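Local coordinates for rieske iron-sulfur protein soxF (Sulfolobus acidocaldarius, PDB 1JM1) that carries a Rieske-type [2Fe-2S] cluster and probably serves in electron transfer in the archaeal respiratory chain, at residues Phe10-Gln20 with Val32-Thr40; Ile25-Tyr33 with Phe45-Thr53. All coordinates share one frame; numbering follows the deposited sequence. Where two conformers were deposited one is given.

Contact 1 of 2, residues Phe10-Gln20 with Val32-Thr40; sequences FPRYKVANIQQ and VYFFAYPLT
Phe10 brings CB and CD2 up to the hydroxyl of Tyr37, and its CE2 meets Pro38 CG. Next along the chain, the carbonyl of Pro11 takes the one direct hydrogen bond between the segments. Tyr37 OH donates to Pro11 O over 2.7 Å, in the carbonyl plane, and the oxygen lies at the edge of the tyrosine ring. The CG of Pro11 also rests on Pro38 CB at 3.8 Å. Pro38 follows a cis peptide bond, and its CB sits over the centre of the Tyr37 ring. Tyr13 CB then meets the edge of that ring, 3.6 Å from Tyr37 CD1. The Tyr13 ring slides past Phe35, and a water links its OH to Ala36 N. Val15 lies over one face of Phe35. With CG1 anti to the backbone N (chi1 177°), both methyls reach the ring, and CG2 makes a CH-pi contact 3.9 Å from the Phe35 centroid. A second water joins Val15 O to Tyr33 OH. Ala16 CB follows, 3.7 Å from Tyr33 CE2. Val15 and Ala16 both face Ile162 in a classic beta bulge. The strands 13-17 and 32-36 belong to different antiparallel sheets, with axes 8.2 Å apart. This is face-to-face packing of two sheets through side chains, as in a beta sandwich.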
loop_
_atom_site.group_PDB
_atom_site.type_symbol
_atom_site.label_atom_id
_atom_site.label_comp_id
_atom_site.label_asym_id
_atom_site.label_seq_id
_atom_site.Cartn_x
_atom_site.Cartn_y
_atom_site.Cartn_z
ATOM N N PHE A 10 4.398 -15.641 4.275
ATOM C CA PHE A 10 5.031 -14.557 3.571
ATOM C C PHE A 10 6.449 -14.356 4.042
ATOM O O PHE A 10 6.778 -14.697 5.193
ATOM C CB PHE A 10 4.297 -13.261 3.767
ATOM C CG PHE A 10 3.107 -13.025 2.856
ATOM C CD1 PHE A 10 1.885 -13.601 3.061
ATOM C CD2 PHE A 10 3.242 -12.165 1.774
ATOM C CE1 PHE A 10 0.826 -13.343 2.265
ATOM C CE2 PHE A 10 2.130 -11.887 0.971
ATOM C CZ PHE A 10 0.925 -12.473 1.218
ATOM N N PRO A 11 7.305 -13.744 3.229
ATOM C CA PRO A 11 8.650 -13.319 3.677
ATOM C C PRO A 11 8.559 -12.095 4.536
ATOM O O PRO A 11 7.602 -11.308 4.487
ATOM C CB PRO A 11 9.353 -13.025 2.371
ATOM C CG PRO A 11 8.275 -12.647 1.397
ATOM C CD PRO A 11 7.055 -13.368 1.819
ATOM N N ARG A 12 9.572 -11.903 5.357
ATOM C CA ARG A 12 9.824 -10.678 6.098
ATOM C C ARG A 12 10.876 -9.912 5.299
ATOM O O ARG A 12 12.011 -10.330 5.192
ATOM C CB ARG A 12 10.286 -11.043 7.501
ATOM C CG ARG A 12 10.658 -9.853 8.400
ATOM C CD ARG A 12 10.991 -10.380 9.797
ATOM N NE ARG A 12 11.395 -9.302 10.699
ATOM C CZ ARG A 12 10.534 -8.604 11.407
ATOM N NH1 ARG A 12 9.211 -8.784 11.379
ATOM N NH2 ARG A 12 11.031 -7.640 12.200
ATOM N N TYR A 13 10.500 -8.772 4.719
ATOM C CA TYR A 13 11.314 -7.976 3.823
ATOM C C TYR A 13 11.522 -6.597 4.384
ATOM O O TYR A 13 10.561 -5.902 4.681
ATOM C CB TYR A 13 10.615 -7.857 2.428
ATOM C CG TYR A 13 11.184 -6.818 1.507
ATOM C CD1 TYR A 13 12.471 -7.085 1.000
ATOM C CD2 TYR A 13 10.563 -5.607 1.160
ATOM C CE1 TYR A 13 13.051 -6.149 0.151
ATOM C CE2 TYR A 13 11.169 -4.668 0.344
ATOM C CZ TYR A 13 12.393 -4.962 -0.163
ATOM O OH TYR A 13 13.018 -3.978 -0.972
ATOM N N LYS A 14 12.768 -6.125 4.492
ATOM C CA LYS A 14 13.031 -4.787 4.945
ATOM C C LYS A 14 12.737 -3.770 3.863
ATOM O O LYS A 14 13.368 -3.776 2.789
ATOM C CB LYS A 14 14.530 -4.680 5.333
ATOM C CG LYS A 14 14.804 -3.330 6.009
ATOM C CD LYS A 14 16.316 -3.134 6.266
ATOM C CE LYS A 14 16.954 -4.258 7.068
ATOM N NZ LYS A 14 18.341 -3.895 7.460
ATOM N N VAL A 15 11.815 -2.896 4.102
ATOM C CA VAL A 15 11.431 -1.848 3.151
ATOM C C VAL A 15 12.397 -0.679 3.229
ATOM O O VAL A 15 12.933 -0.206 2.234
ATOM C CB VAL A 15 9.983 -1.376 3.381
ATOM C CG1 VAL A 15 9.656 -0.230 2.404
ATOM C CG2 VAL A 15 9.009 -2.490 3.192
ATOM N N ALA A 16 12.581 -0.149 4.449
ATOM C CA ALA A 16 13.352 1.058 4.684
ATOM C C ALA A 16 13.513 1.225 6.189
ATOM O O ALA A 16 12.732 0.679 6.956
ATOM C CB ALA A 16 12.650 2.308 4.154
ATOM N N ASN A 17 14.488 2.030 6.604
ATOM C CA ASN A 17 14.541 2.480 7.975
ATOM C C ASN A 17 13.640 3.681 8.144
ATOM O O ASN A 17 13.488 4.489 7.217
ATOM C CB ASN A 17 16.017 2.832 8.310
ATOM C CG ASN A 17 16.189 3.090 9.799
ATOM O OD1 ASN A 17 16.010 4.218 10.266
ATOM N ND2 ASN A 17 16.528 2.042 10.520
ATOM N N ILE A 18 13.082 3.848 9.342
ATOM C CA ILE A 18 12.269 5.046 9.620
ATOM C C ILE A 18 12.988 6.317 9.283
ATOM O O ILE A 18 12.369 7.271 8.836
ATOM C CB ILE A 18 11.826 5.021 11.118
ATOM C CG1 ILE A 18 10.861 6.144 11.452
ATOM C CG2 ILE A 18 12.991 5.080 12.089
ATOM C CD1 ILE A 18 9.512 5.997 10.727
ATOM N N GLN A 19 14.312 6.382 9.486
ATOM C CA GLN A 19 15.019 7.644 9.196
ATOM C C GLN A 19 15.091 7.943 7.716
ATOM O O GLN A 19 15.167 9.094 7.325
ATOM C CB GLN A 19 16.413 7.638 9.791
ATOM C CG GLN A 19 16.376 7.760 11.310
ATOM C CD GLN A 19 15.668 8.937 11.828
ATOM O OE1 GLN A 19 15.759 10.015 11.212
ATOM N NE2 GLN A 19 14.916 8.771 12.897
ATOM N N GLN A 20 15.078 6.920 6.848
ATOM C CA GLN A 20 15.020 7.138 5.409
ATOM C C GLN A 20 13.674 7.768 5.057
ATOM O O GLN A 20 13.601 8.690 4.209
ATOM C CB GLN A 20 15.293 5.850 4.647
ATOM C CG GLN A 20 16.688 5.321 4.794
ATOM C CD GLN A 20 16.897 3.933 4.258
ATOM O OE1 GLN A 20 16.271 2.986 4.624
ATOM N NE2 GLN A 20 17.773 3.800 3.280
ATOM N N VAL A 32 5.343 9.357 0.227
ATOM C CA VAL A 32 5.124 8.054 -0.405
ATOM C C VAL A 32 6.479 7.464 -0.727
ATOM O O VAL A 32 7.377 8.162 -1.206
ATOM C CB VAL A 32 4.304 8.283 -1.747
ATOM C CG1 VAL A 32 4.122 7.086 -2.518
ATOM C CG2 VAL A 32 2.921 8.900 -1.347
ATOM N N TYR A 33 6.642 6.134 -0.494
ATOM C CA TYR A 33 7.918 5.471 -0.648
ATOM C C TYR A 33 7.672 4.138 -1.316
ATOM O O TYR A 33 7.066 3.227 -0.718
ATOM C CB TYR A 33 8.599 5.311 0.695
ATOM C CG TYR A 33 10.005 4.890 0.726
ATOM C CD1 TYR A 33 11.040 5.817 0.818
ATOM C CD2 TYR A 33 10.367 3.529 0.605
ATOM C CE1 TYR A 33 12.367 5.434 0.832
ATOM C CE2 TYR A 33 11.712 3.169 0.648
ATOM C CZ TYR A 33 12.671 4.146 0.748
ATOM O OH TYR A 33 14.031 3.794 0.858
ATOM N N PHE A 34 8.123 3.969 -2.557
ATOM C CA PHE A 34 7.822 2.785 -3.343
ATOM C C PHE A 34 8.776 1.657 -3.042
ATOM O O PHE A 34 9.954 1.894 -2.727
ATOM C CB PHE A 34 7.848 3.090 -4.846
ATOM C CG PHE A 34 6.675 3.969 -5.267
ATOM C CD1 PHE A 34 6.836 5.343 -5.294
ATOM C CD2 PHE A 34 5.472 3.400 -5.607
ATOM C CE1 PHE A 34 5.750 6.121 -5.686
ATOM C CE2 PHE A 34 4.383 4.187 -5.995
ATOM C CZ PHE A 34 4.526 5.545 -6.040
ATOM N N PHE A 35 8.269 0.438 -3.191
ATOM C CA PHE A 35 9.048 -0.784 -3.022
ATOM C C PHE A 35 8.313 -1.899 -3.777
ATOM O O PHE A 35 7.235 -1.641 -4.350
ATOM C CB PHE A 35 9.254 -1.127 -1.524
ATOM C CG PHE A 35 8.022 -1.435 -0.750
ATOM C CD1 PHE A 35 7.658 -2.736 -0.436
ATOM C CD2 PHE A 35 7.190 -0.422 -0.280
ATOM C CE1 PHE A 35 6.566 -3.023 0.347
ATOM C CE2 PHE A 35 6.077 -0.706 0.501
ATOM C CZ PHE A 35 5.758 -1.995 0.819
ATOM N N ALA A 36 8.865 -3.079 -3.808
ATOM C CA ALA A 36 8.203 -4.254 -4.384
ATOM C C ALA A 36 8.105 -5.319 -3.321
ATOM O O ALA A 36 9.042 -5.498 -2.523
ATOM C CB ALA A 36 8.967 -4.816 -5.569
ATOM N N TYR A 37 6.977 -6.034 -3.286
ATOM C CA TYR A 37 6.773 -7.041 -2.254
ATOM C C TYR A 37 5.518 -7.851 -2.558
ATOM O O TYR A 37 4.515 -7.259 -2.958
ATOM C CB TYR A 37 6.512 -6.356 -0.885
ATOM C CG TYR A 37 6.274 -7.331 0.248
ATOM C CD1 TYR A 37 7.326 -7.973 0.887
ATOM C CD2 TYR A 37 4.963 -7.630 0.651
ATOM C CE1 TYR A 37 7.093 -8.888 1.897
ATOM C CE2 TYR A 37 4.745 -8.556 1.656
ATOM C CZ TYR A 37 5.832 -9.183 2.276
ATOM O OH TYR A 37 5.542 -10.091 3.263
ATOM N N PRO A 38 5.515 -9.161 -2.262
ATOM C CA PRO A 38 6.650 -9.985 -1.846
ATOM C C PRO A 38 7.615 -10.365 -2.921
ATOM O O PRO A 38 8.675 -10.905 -2.591
ATOM C CB PRO A 38 5.962 -11.215 -1.210
ATOM C CG PRO A 38 4.670 -11.333 -2.025
ATOM C CD PRO A 38 4.235 -9.925 -2.222
ATOM N N LEU A 39 7.283 -10.149 -4.206
ATOM C CA LEU A 39 8.120 -10.420 -5.317
ATOM C C LEU A 39 8.569 -9.161 -5.982
ATOM O O LEU A 39 7.900 -8.120 -5.919
ATOM C CB LEU A 39 7.412 -11.317 -6.362
ATOM C CG LEU A 39 6.794 -12.629 -5.825
ATOM C CD1 LEU A 39 6.137 -13.312 -7.016
ATOM C CD2 LEU A 39 7.740 -13.515 -5.070
ATOM N N THR A 40 9.671 -9.228 -6.694
ATOM C CA THR A 40 10.290 -8.009 -7.268
ATOM C C THR A 40 9.437 -7.344 -8.196
ATOM O O THR A 40 9.569 -6.110 -8.433
ATOM C CB THR A 40 11.687 -8.290 -7.906
ATOM O OG1 THR A 40 11.348 -9.090 -8.971
ATOM C CG2 THR A 40 12.542 -8.920 -6.862
HETATM O O HOH W 1 11.706 -3.298 -3.278
HETATM O O HOH W 2 14.972 1.386 1.197
#

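Contact 2 of 2, residues Ile25-Tyr33 with Phe45-Thr53; sequences IKSSGCAVY and FLVDLQALT
Val32 places CG1 anti to its backbone N (chi1 175°), which carries this methyl to Phe45. Phe45 holds its own CG between the backbone N and the carbonyl carbon (chi1 64°), and the two side chains meet obliquely, with Val32 CG1 3.9 Å from Phe45 CB. Val32 CG2 approaches Val47 CG2 on the same face of the sheet. On the other face, Tyr33 CB packs against Leu46 CB.

The backbones pair as antiparallel strands. Tyr33 and Leu46 form a hydrogen-bonded pair: Leu46 N donates to Tyr33 O over 2.8 Å, and Tyr33 N donates to Leu46 O over 2.9 Å. Val32 and Val47 form the adjoining non-hydrogen-bonded pair. Asp48 N extends the ladder to Ala31 O at 3.1 Å. Close CA-H...O contacts, such as Val47 CA to Ala31 O, run between these bonds.

Asp48 is the N-cap of helix 49-53. Its OD1 accepts from Ala51 N at 3.0 Å, from above the carboxylate plane, and more weakly from Gln50 N. Thr86 OG1 also bonds to OD1, which would help to fix the carboxylate. Ile25 CD1 crosses the side chain of Asp48 at about a right angle, 3.9 Å from its CB, and also touches Ala51 CB. Ala31 CB adds to this apolar patch. An alanine in place of Asp48 would probably leave Ala51 N without its capping acceptor and Thr86 OG1 without this partner.

The pairing forms the hairpin of strands 32-36 and 43-48, with strand 87-91 on the far side of 43-48. Helix 18-28 ends against the start of helix 49-53, and the Cys30-Cys201 disulfide ties the connecting loop to the C-terminal tail.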
loop_
_atom_site.group_PDB
_atom_site.type_symbol
_atom_site.label_atom_id
_atom_site.label_comp_id
_atom_site.label_asym_id
_atom_site.label_seq_id
_atom_site.Cartn_x
_atom_site.Cartn_y
_atom_site.Cartn_z
ATOM N N ILE A 25 10.665 12.863 3.841
ATOM C CA ILE A 25 9.593 13.788 4.090
ATOM C C ILE A 25 10.132 15.167 4.420
ATOM O O ILE A 25 9.677 16.170 3.877
ATOM C CB ILE A 25 8.688 13.254 5.219
ATOM C CG1 ILE A 25 7.955 12.012 4.765
ATOM C CG2 ILE A 25 7.728 14.380 5.745
ATOM C CD1 ILE A 25 7.245 11.244 5.883
ATOM N N LYS A 26 11.164 15.244 5.264
ATOM C CA LYS A 26 11.726 16.551 5.601
ATOM C C LYS A 26 12.382 17.270 4.443
ATOM O O LYS A 26 12.240 18.483 4.301
ATOM C CB LYS A 26 12.787 16.328 6.678
ATOM C CG LYS A 26 12.087 15.990 7.914
ATOM N N SER A 27 13.050 16.535 3.582
ATOM C CA SER A 27 13.836 17.169 2.543
ATOM C C SER A 27 13.003 17.492 1.332
ATOM O O SER A 27 13.191 18.502 0.652
ATOM C CB SER A 27 15.141 16.330 2.269
ATOM O OG SER A 27 14.754 15.067 1.704
ATOM N N SER A 28 12.073 16.648 0.969
ATOM C CA SER A 28 11.368 16.762 -0.312
ATOM C C SER A 28 9.889 16.974 -0.150
ATOM O O SER A 28 9.165 17.316 -1.059
ATOM C CB SER A 28 11.621 15.477 -1.141
ATOM O OG SER A 28 10.852 14.410 -0.636
ATOM N N GLY A 29 9.341 16.687 1.042
ATOM C CA GLY A 29 7.921 16.740 1.246
ATOM C C GLY A 29 7.213 15.485 0.743
ATOM O O GLY A 29 5.955 15.469 0.859
ATOM N N CYS A 30 7.883 14.509 0.263
ATOM C CA CYS A 30 7.249 13.344 -0.363
ATOM C C CYS A 30 6.971 12.278 0.687
ATOM O O CYS A 30 7.889 11.770 1.274
ATOM C CB CYS A 30 8.152 12.840 -1.469
ATOM S SG CYS A 30 7.467 11.441 -2.341
ATOM N N ALA A 31 5.647 11.994 0.921
ATOM C CA ALA A 31 5.224 11.053 1.967
ATOM C C ALA A 31 4.966 9.676 1.471
ATOM O O ALA A 31 4.399 8.848 2.229
ATOM C CB ALA A 31 3.953 11.597 2.628
ATOM N N VAL A 32 5.343 9.357 0.227
ATOM C CA VAL A 32 5.124 8.054 -0.405
ATOM C C VAL A 32 6.479 7.464 -0.727
ATOM O O VAL A 32 7.377 8.162 -1.206
ATOM C CB VAL A 32 4.304 8.283 -1.747
ATOM C CG1 VAL A 32 4.122 7.086 -2.518
ATOM C CG2 VAL A 32 2.921 8.900 -1.347
ATOM N N TYR A 33 6.642 6.134 -0.494
ATOM C CA TYR A 33 7.918 5.471 -0.648
ATOM C C TYR A 33 7.672 4.138 -1.316
ATOM O O TYR A 33 7.066 3.227 -0.718
ATOM C CB TYR A 33 8.599 5.311 0.695
ATOM C CG TYR A 33 10.005 4.890 0.726
ATOM C CD1 TYR A 33 11.040 5.817 0.818
ATOM C CD2 TYR A 33 10.367 3.529 0.605
ATOM C CE1 TYR A 33 12.367 5.434 0.832
ATOM C CE2 TYR A 33 11.712 3.169 0.648
ATOM C CZ TYR A 33 12.671 4.146 0.748
ATOM O OH TYR A 33 14.031 3.794 0.858
ATOM N N PHE A 45 3.547 0.761 -2.132
ATOM C CA PHE A 45 4.082 1.987 -1.546
ATOM C C PHE A 45 3.782 2.039 -0.077
ATOM O O PHE A 45 2.691 1.672 0.367
ATOM C CB PHE A 45 3.571 3.236 -2.284
ATOM C CG PHE A 45 2.088 3.464 -2.217
ATOM C CD1 PHE A 45 1.529 4.277 -1.269
ATOM C CD2 PHE A 45 1.234 2.822 -3.102
ATOM C CE1 PHE A 45 0.174 4.433 -1.177
ATOM C CE2 PHE A 45 -0.143 2.969 -2.997
ATOM C CZ PHE A 45 -0.677 3.783 -2.054
ATOM N N LEU A 46 4.733 2.590 0.668
ATOM C CA LEU A 46 4.517 3.101 2.006
ATOM C C LEU A 46 3.962 4.483 1.902
ATOM O O LEU A 46 4.318 5.239 1.003
ATOM C CB LEU A 46 5.845 3.243 2.848
ATOM C CG LEU A 46 6.775 2.160 3.071
ATOM C CD1 LEU A 46 7.974 2.601 3.958
ATOM C CD2 LEU A 46 6.119 1.000 3.822
ATOM N N VAL A 47 3.122 4.848 2.869
ATOM C CA VAL A 47 2.634 6.228 2.975
ATOM C C VAL A 47 2.538 6.587 4.435
ATOM O O VAL A 47 2.013 5.804 5.249
ATOM C CB VAL A 47 1.311 6.420 2.245
ATOM C CG1 VAL A 47 0.184 5.497 2.724
ATOM C CG2 VAL A 47 0.871 7.903 2.283
ATOM N N ASP A 48 3.053 7.767 4.783
ATOM C CA ASP A 48 2.845 8.339 6.110
ATOM C C ASP A 48 1.583 9.139 6.021
ATOM O O ASP A 48 1.537 10.242 5.437
ATOM C CB ASP A 48 4.022 9.146 6.583
ATOM C CG ASP A 48 3.797 9.676 7.997
ATOM O OD1 ASP A 48 2.694 9.987 8.392
ATOM O OD2 ASP A 48 4.834 9.923 8.685
ATOM N N LEU A 49 0.460 8.583 6.563
ATOM C CA LEU A 49 -0.821 9.227 6.403
ATOM C C LEU A 49 -0.919 10.519 7.174
ATOM O O LEU A 49 -1.748 11.389 6.769
ATOM C CB LEU A 49 -1.977 8.311 6.717
ATOM C CG LEU A 49 -2.246 7.177 5.706
ATOM C CD1 LEU A 49 -3.405 6.310 6.143
ATOM C CD2 LEU A 49 -2.571 7.710 4.307
ATOM N N GLN A 50 -0.156 10.724 8.223
ATOM C CA GLN A 50 -0.166 12.021 8.926
ATOM C C GLN A 50 0.575 13.063 8.127
ATOM O O GLN A 50 0.104 14.202 8.007
ATOM C CB GLN A 50 0.414 11.809 10.343
ATOM C CG GLN A 50 0.483 13.144 11.122
ATOM C CD GLN A 50 0.893 12.867 12.585
ATOM O OE1 GLN A 50 0.214 13.426 13.393
ATOM N NE2 GLN A 50 1.960 12.220 12.832
ATOM N N ALA A 51 1.754 12.729 7.565
ATOM C CA ALA A 51 2.410 13.683 6.710
ATOM C C ALA A 51 1.537 14.055 5.518
ATOM O O ALA A 51 1.472 15.220 5.111
ATOM C CB ALA A 51 3.773 13.122 6.261
ATOM N N LEU A 52 0.827 13.090 4.983
ATOM C CA LEU A 52 -0.001 13.320 3.808
ATOM C C LEU A 52 -1.202 14.247 4.122
ATOM O O LEU A 52 -1.466 15.177 3.383
ATOM C CB LEU A 52 -0.463 11.992 3.233
ATOM C CG LEU A 52 -1.248 12.112 1.929
ATOM C CD1 LEU A 52 -0.308 12.421 0.774
ATOM C CD2 LEU A 52 -2.039 10.810 1.685
ATOM N N THR A 53 -1.959 13.880 5.164
ATOM C CA THR A 53 -3.260 14.477 5.436
ATOM C C THR A 53 -3.226 15.566 6.498
ATOM O O THR A 53 -4.227 16.314 6.618
ATOM C CB THR A 53 -4.305 13.429 5.903
ATOM O OG1 THR A 53 -3.965 12.966 7.203
ATOM C CG2 THR A 53 -4.442 12.261 4.949
#

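Contact 1 and contact 2 share Val32 and Tyr33, and both use helix 18-28 and strand 32-36. Contact 2 is buried; its strand part lies within one sheet, where main-chain hydrogen bonds carry the pairing, and its helix part packs through small apolar groups. Contact 1 is partly buried and runs between two sheets. There, rings and methyls do most of the work, with one tyrosine hydroxyl bond and two bridging waters. The two also touch: Val15 CG1 meets Leu46 CD1, and the Phe35 ring lies against the backbone of Phe45 and Leu46. Strand 32-36 thus pairs with strand 43-48 along its edge and packs on strand 13-17 through one face.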